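Cytochrome P450 CYP260B1 (Sorangium cellulosum, PDB 5HIW) belongs to the cytochrome P450 superfamily, a family of haem-thiolate proteins, and carries iron protoporphyrin IX within its largely helical fold. Local coordinates at residues T269-S274 and R306-E311; A24-H29 and V41-A46. All blocks are in the same frame, centred on the assembly; numbering follows the deposited sequence.

Contact 1. Residues T269-S274 and R306-E311; sequences TRWCSS and RHYDEE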
loop_
_atom_site.group_PDB
_atom_site.type_symbol
_atom_site.label_atom_id
_atom_site.label_comp_id
_atom_site.label_asym_id
_atom_site.label_seq_id
_atom_site.Cartn_x
_atom_site.Cartn_y
_atom_site.Cartn_z
ATOM N N THR A 269 -7.317 -8.215 3.409
ATOM C CA THR A 269 -6.491 -7.960 2.259
ATOM C C THR A 269 -6.839 -8.877 1.072
ATOM O O THR A 269 -6.507 -8.534 -0.057
ATOM C CB THR A 269 -4.962 -7.948 2.484
ATOM O OG1 THR A 269 -4.483 -9.261 2.784
ATOM C CG2 THR A 269 -4.622 -6.971 3.580
ATOM N N ARG A 270 -7.425 -10.034 1.336
ATOM C CA ARG A 270 -7.880 -10.921 0.206
ATOM C C ARG A 270 -9.241 -10.437 -0.345
ATOM O O ARG A 270 -9.434 -10.233 -1.574
ATOM C CB ARG A 270 -7.996 -12.371 0.675
ATOM C CG ARG A 270 -8.441 -13.313 -0.436
ATOM C CD ARG A 270 -8.978 -14.601 0.098
ATOM N NE ARG A 270 -10.211 -14.333 0.736
ATOM C CZ ARG A 270 -11.353 -14.088 0.125
ATOM N NH1 ARG A 270 -11.451 -14.090 -1.184
ATOM N NH2 ARG A 270 -12.414 -13.913 0.878
ATOM N N TRP A 271 -10.168 -10.251 0.567
ATOM C CA TRP A 271 -11.548 -9.893 0.218
ATOM C C TRP A 271 -11.657 -8.487 -0.360
ATOM O O TRP A 271 -12.484 -8.184 -1.232
ATOM C CB TRP A 271 -12.379 -9.971 1.482
ATOM C CG TRP A 271 -13.762 -9.787 1.302
ATOM C CD1 TRP A 271 -14.669 -10.693 0.737
ATOM C CD2 TRP A 271 -14.498 -8.636 1.622
ATOM N NE1 TRP A 271 -15.887 -10.133 0.678
ATOM C CE2 TRP A 271 -15.825 -8.865 1.191
ATOM C CE3 TRP A 271 -14.160 -7.404 2.144
ATOM C CZ2 TRP A 271 -16.839 -7.906 1.348
ATOM C CZ3 TRP A 271 -15.177 -6.441 2.304
ATOM C CH2 TRP A 271 -16.493 -6.699 1.898
ATOM N N CYS A 272 -10.797 -7.575 0.104
ATOM C CA CYS A 272 -10.866 -6.183 -0.397
ATOM C C CYS A 272 -9.476 -5.557 -0.360
ATOM O O CYS A 272 -9.242 -4.574 0.368
ATOM C CB CYS A 272 -11.836 -5.388 0.464
ATOM S SG CYS A 272 -12.335 -3.784 -0.330
ATOM N N SER A 273 -8.576 -6.112 -1.153
ATOM C CA SER A 273 -7.230 -5.498 -1.359
ATOM C C SER A 273 -7.287 -4.068 -1.868
ATOM O O SER A 273 -8.103 -3.774 -2.749
ATOM C CB SER A 273 -6.438 -6.222 -2.380
ATOM O OG SER A 273 -5.112 -5.663 -2.412
ATOM N N SER A 274 -6.419 -3.204 -1.322
ATOM C CA SER A 274 -6.276 -1.854 -1.831
ATOM C C SER A 274 -5.321 -1.699 -2.993
ATOM O O SER A 274 -5.235 -0.608 -3.560
ATOM C CB SER A 274 -5.807 -0.887 -0.756
ATOM O OG SER A 274 -4.727 -1.410 -0.047
ATOM N N ARG A 306 -6.817 -12.856 -8.697
ATOM C CA ARG A 306 -6.466 -14.110 -7.900
ATOM C C ARG A 306 -7.286 -14.217 -6.667
ATOM O O ARG A 306 -7.728 -15.308 -6.306
ATOM C CB ARG A 306 -4.985 -14.163 -7.548
ATOM C CG ARG A 306 -4.500 -15.484 -6.987
ATOM C CD ARG A 306 -2.985 -15.573 -6.860
ATOM N NE ARG A 306 -2.622 -16.988 -6.880
ATOM C CZ ARG A 306 -2.634 -17.809 -5.819
ATOM N NH1 ARG A 306 -2.965 -17.401 -4.602
ATOM N NH2 ARG A 306 -2.343 -19.089 -5.988
ATOM N N HIS A 307 -7.528 -13.095 -5.940
ATOM C CA HIS A 307 -8.223 -13.165 -4.699
ATOM C C HIS A 307 -9.655 -13.667 -4.833
ATOM O O HIS A 307 -10.266 -14.094 -3.855
ATOM C CB HIS A 307 -8.216 -11.795 -4.019
ATOM C CG HIS A 307 -6.825 -11.307 -3.709
ATOM N ND1 HIS A 307 -6.555 -9.999 -3.374
ATOM C CD2 HIS A 307 -5.623 -11.949 -3.714
ATOM C CE1 HIS A 307 -5.264 -9.876 -3.148
ATOM N NE2 HIS A 307 -4.680 -11.040 -3.337
ATOM N N TYR A 308 -10.239 -13.453 -6.010
ATOM C CA TYR A 308 -11.630 -13.866 -6.336
ATOM C C TYR A 308 -11.715 -15.174 -7.227
ATOM O O TYR A 308 -12.763 -15.486 -7.729
ATOM C CB TYR A 308 -12.360 -12.654 -6.942
ATOM C CG TYR A 308 -12.878 -11.769 -5.861
ATOM C CD1 TYR A 308 -12.011 -10.952 -5.117
ATOM C CD2 TYR A 308 -14.172 -11.803 -5.489
ATOM C CE1 TYR A 308 -12.470 -10.155 -4.088
ATOM C CE2 TYR A 308 -14.632 -11.070 -4.423
ATOM C CZ TYR A 308 -13.752 -10.218 -3.724
ATOM O OH TYR A 308 -14.263 -9.458 -2.697
ATOM N N ASP A 309 -10.619 -15.912 -7.400
ATOM C CA ASP A 309 -10.621 -17.227 -8.158
ATOM C C ASP A 309 -11.054 -18.317 -7.178
ATOM O O ASP A 309 -10.304 -18.667 -6.317
ATOM C CB ASP A 309 -9.234 -17.442 -8.723
ATOM C CG ASP A 309 -9.064 -18.721 -9.470
ATOM O OD1 ASP A 309 -9.918 -19.646 -9.334
ATOM O OD2 ASP A 309 -8.016 -18.792 -10.145
ATOM N N GLU A 310 -12.313 -18.782 -7.289
ATOM C CA GLU A 310 -12.912 -19.879 -6.453
ATOM C C GLU A 310 -12.085 -21.149 -6.371
ATOM O O GLU A 310 -12.215 -21.890 -5.440
ATOM C CB GLU A 310 -14.311 -20.271 -7.022
ATOM C CG GLU A 310 -14.253 -20.413 -8.549
ATOM C CD GLU A 310 -15.183 -21.439 -9.146
ATOM O OE1 GLU A 310 -16.411 -21.266 -8.963
ATOM O OE2 GLU A 310 -14.680 -22.382 -9.826
ATOM N N GLU A 311 -11.244 -21.413 -7.354
ATOM C CA GLU A 311 -10.355 -22.576 -7.299
ATOM C C GLU A 311 -9.277 -22.397 -6.267
ATOM O O GLU A 311 -8.714 -23.346 -5.767
ATOM C CB GLU A 311 -9.684 -22.839 -8.647
ATOM C CG GLU A 311 -10.664 -22.972 -9.808
ATOM C CD GLU A 311 -10.126 -23.818 -10.952
ATOM O OE1 GLU A 311 -9.285 -23.313 -11.745
ATOM O OE2 GLU A 311 -10.553 -24.993 -11.053
HETATM O O HOH W 1 -9.087 -8.236 -3.157
#
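The imidazole of H307 packs one face against R270 CA, which sits toward the ring's rim, 4.2 Å from the centroid of the H307 ring and 25° off the ring normal, a CH-pi contact. R270 ends the ExxR motif of the cytochrome P450 K helix, here helix 261-271. The arginine swings its CG anti to the backbone N (chi1 -180°), and a bend at chi3 brings the guanidinium back to the 3-10 turn, where R270 NH1 donates to H307 O at 2.9 Å. That carbonyl oxygen lies in the guanidinium plane, but the N-H...O angle of 132° makes the bond bent. NH1 also bonds P316 O, while R270 NE pairs with E267, the motif's glutamate.

The helix ends here, and its last carbonyls look outside it for donors. Y308 reaches past the helix end so that its OH donates to W271 O at 2.6 Å, in the carbonyl plane and on a lone pair; the same hydroxyl sits over one face of the W271 indole, toward its rim near CD1, and the indole NE1 bonds E317 O. H307 NE2 is hydrogen-bonded to the backbone N of L329. On the ring's other nitrogen, a water stands 3.1 Å from H307 ND1, donates to R270 O at 2.6 Å and accepts from S273 N at 3.0 Å.

Contact 2. Residues A24-H29 and V41-A46; sequences AAAREH and VVLRGA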
loop_
_atom_site.group_PDB
_atom_site.type_symbol
_atom_site.label_atom_id
_atom_site.label_comp_id
_atom_site.label_asym_id
_atom_site.label_seq_id
_atom_site.Cartn_x
_atom_site.Cartn_y
_atom_site.Cartn_z
ATOM N N ALA A 24 -14.477 -13.030 -13.220
ATOM C CA ALA A 24 -15.347 -13.400 -14.388
ATOM C C ALA A 24 -14.669 -13.091 -15.740
ATOM O O ALA A 24 -14.589 -13.943 -16.634
ATOM C CB ALA A 24 -16.705 -12.732 -14.291
ATOM N N ALA A 25 -14.059 -11.935 -15.848
ATOM C CA ALA A 25 -13.370 -11.545 -17.060
ATOM C C ALA A 25 -12.163 -12.421 -17.286
ATOM O O ALA A 25 -11.857 -12.757 -18.410
ATOM C CB ALA A 25 -12.959 -10.064 -17.030
ATOM N N ALA A 26 -11.458 -12.782 -16.220
ATOM C CA ALA A 26 -10.260 -13.653 -16.322
ATOM C C ALA A 26 -10.617 -15.073 -16.825
ATOM O O ALA A 26 -9.810 -15.717 -17.455
ATOM C CB ALA A 26 -9.634 -13.821 -14.941
ATOM N N ARG A 27 -11.747 -15.596 -16.379
ATOM C CA ARG A 27 -12.278 -16.835 -16.975
ATOM C C ARG A 27 -12.382 -16.679 -18.503
ATOM O O ARG A 27 -11.962 -17.565 -19.227
ATOM C CB ARG A 27 -13.605 -17.248 -16.324
ATOM C CG ARG A 27 -13.375 -17.861 -14.936
ATOM C CD ARG A 27 -14.558 -18.583 -14.281
ATOM N NE ARG A 27 -15.763 -17.776 -14.335
ATOM C CZ ARG A 27 -16.167 -16.895 -13.423
ATOM N NH1 ARG A 27 -15.455 -16.674 -12.324
ATOM N NH2 ARG A 27 -17.318 -16.233 -13.624
ATOM N N GLU A 28 -12.869 -15.555 -19.008
ATOM C CA GLU A 28 -12.879 -15.392 -20.476
ATOM C C GLU A 28 -11.510 -15.223 -21.138
ATOM O O GLU A 28 -11.272 -15.859 -22.138
ATOM C CB GLU A 28 -13.825 -14.280 -20.940
ATOM C CG GLU A 28 -15.217 -14.367 -20.328
ATOM C CD GLU A 28 -15.887 -15.636 -20.799
ATOM O OE1 GLU A 28 -16.048 -15.758 -22.050
ATOM O OE2 GLU A 28 -16.113 -16.545 -19.948
ATOM N N HIS A 29 -10.671 -14.273 -20.699
ATOM C CA HIS A 29 -9.291 -14.114 -21.201
ATOM C C HIS A 29 -8.401 -13.658 -20.012
ATOM O O HIS A 29 -8.720 -12.687 -19.373
ATOM C CB HIS A 29 -9.150 -13.004 -22.277
ATOM C CG HIS A 29 -10.103 -13.124 -23.436
ATOM N ND1 HIS A 29 -11.401 -12.677 -23.365
ATOM C CD2 HIS A 29 -9.953 -13.661 -24.671
ATOM C CE1 HIS A 29 -12.026 -12.969 -24.502
ATOM N NE2 HIS A 29 -11.159 -13.550 -25.316
ATOM N N VAL A 41 -3.214 -6.007 -19.822
ATOM C CA VAL A 41 -3.397 -6.418 -18.420
ATOM C C VAL A 41 -3.305 -7.915 -18.400
ATOM O O VAL A 41 -3.841 -8.595 -19.286
ATOM C CB VAL A 41 -4.738 -5.917 -17.888
ATOM C CG1 VAL A 41 -5.043 -6.454 -16.547
ATOM C CG2 VAL A 41 -4.771 -4.421 -17.824
ATOM N N VAL A 42 -2.640 -8.449 -17.387
ATOM C CA VAL A 42 -2.695 -9.856 -17.018
ATOM C C VAL A 42 -3.557 -10.052 -15.818
ATOM O O VAL A 42 -3.334 -9.442 -14.706
ATOM C CB VAL A 42 -1.301 -10.389 -16.699
ATOM C CG1 VAL A 42 -1.306 -11.882 -16.528
ATOM C CG2 VAL A 42 -0.360 -9.996 -17.841
ATOM N N LEU A 43 -4.538 -10.880 -16.003
ATOM C CA LEU A 43 -5.492 -11.171 -14.939
ATOM C C LEU A 43 -5.253 -12.444 -14.127
ATOM O O LEU A 43 -5.298 -12.365 -12.903
ATOM C CB LEU A 43 -6.920 -11.185 -15.440
ATOM C CG LEU A 43 -7.518 -9.875 -15.975
ATOM C CD1 LEU A 43 -8.922 -10.113 -16.565
ATOM C CD2 LEU A 43 -7.595 -8.822 -14.857
ATOM N N ARG A 44 -5.032 -13.598 -14.754
ATOM C CA ARG A 44 -5.039 -14.865 -13.981
ATOM C C ARG A 44 -3.849 -14.903 -13.035
ATOM O O ARG A 44 -2.707 -14.539 -13.398
ATOM C CB ARG A 44 -4.982 -16.122 -14.831
ATOM C CG ARG A 44 -6.308 -16.279 -15.591
ATOM C CD ARG A 44 -6.258 -17.434 -16.559
ATOM N NE ARG A 44 -7.452 -17.365 -17.398
ATOM C CZ ARG A 44 -7.745 -18.213 -18.388
ATOM N NH1 ARG A 44 -6.951 -19.257 -18.680
ATOM N NH2 ARG A 44 -8.846 -17.982 -19.089
ATOM N N GLY A 45 -4.159 -15.350 -11.841
ATOM C CA GLY A 45 -3.172 -15.454 -10.772
ATOM C C GLY A 45 -1.910 -16.186 -11.170
ATOM O O GLY A 45 -0.834 -15.737 -10.877
ATOM N N ALA A 46 -2.033 -17.337 -11.844
ATOM C CA ALA A 46 -0.866 -18.094 -12.276
ATOM C C ALA A 46 -0.023 -17.372 -13.282
ATOM O O ALA A 46 1.190 -17.501 -13.250
ATOM C CB ALA A 46 -1.289 -19.479 -12.830
#
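Helix 17-28 packs its last turn against the corner where strand 39-42 gives way to helix 45-53, chiefly through A25 and A26 against L43 and R44. The backbones come nearest at A26 and L43, whose CA atoms are 5.6 Å apart. Small helix residues permit this: A26 CB meets L43 CB at 3.8 Å, and the isobutyl group then runs along the helix surface. L43 CG stands anti to its carbonyl carbon (chi1 -65°); this torsion, with an anti chi2, places CD1 over the main chain, 3.7 Å from A26 N, with A25 CB and H29 O also beside it. Strands 31-34 and 298-302 supply further neighbours for L43, through Y32 and S302.

In cytochrome P450 terms this is the A helix packed beside the beta-1 sheet, at the end of its strand 39-42, just ahead of the B helix. R44 occupies the N-cap position of helix 45-53, its backbone N bonded to S30 OG, yet its side chain turns back to the preceding helix. Extended from CG to NE, the chain brings the guanidinium side-on to a single carbonyl: NE lies 2.9 Å and NH2 3.0 Å from A26 O, both as hydrogen-bond donors. The oxygen lies near the guanidinium plane, 5° out of it. NH2 approaches in the carbonyl plane, whereas NE is tilted 32° from it. Two bonds to one acceptor restrain the rotation of the planar group. A cation beside carbonyls of a helix's final turn would be expected to interact favourably with their negative ends, and R27 O stands 3.1 Å from R44 NH2.

How the contacts relate
Contact 2 closes in the chain before contact 1 opens, but in space their centres are 13 Å apart, on the same side of the molecule's centre. They touch directly, R306 CB packing on G45 CA at 3.9 Å. Two further elements join them. Helix 17-28, which supplies A26 to contact 2, also meets Y308 of contact 1 through I20 and A23; and strand 39-42 pairs in parallel with strand 298-302, V42 bonding Y300 and S302 shortly before the 306-311 segment. The centre of contact 1 lies about 15 Å from the chain's centre, that of contact 2 about 22 Å, and in contact 1 the S273 side chain is about 6 Å from protoporphyrin IX.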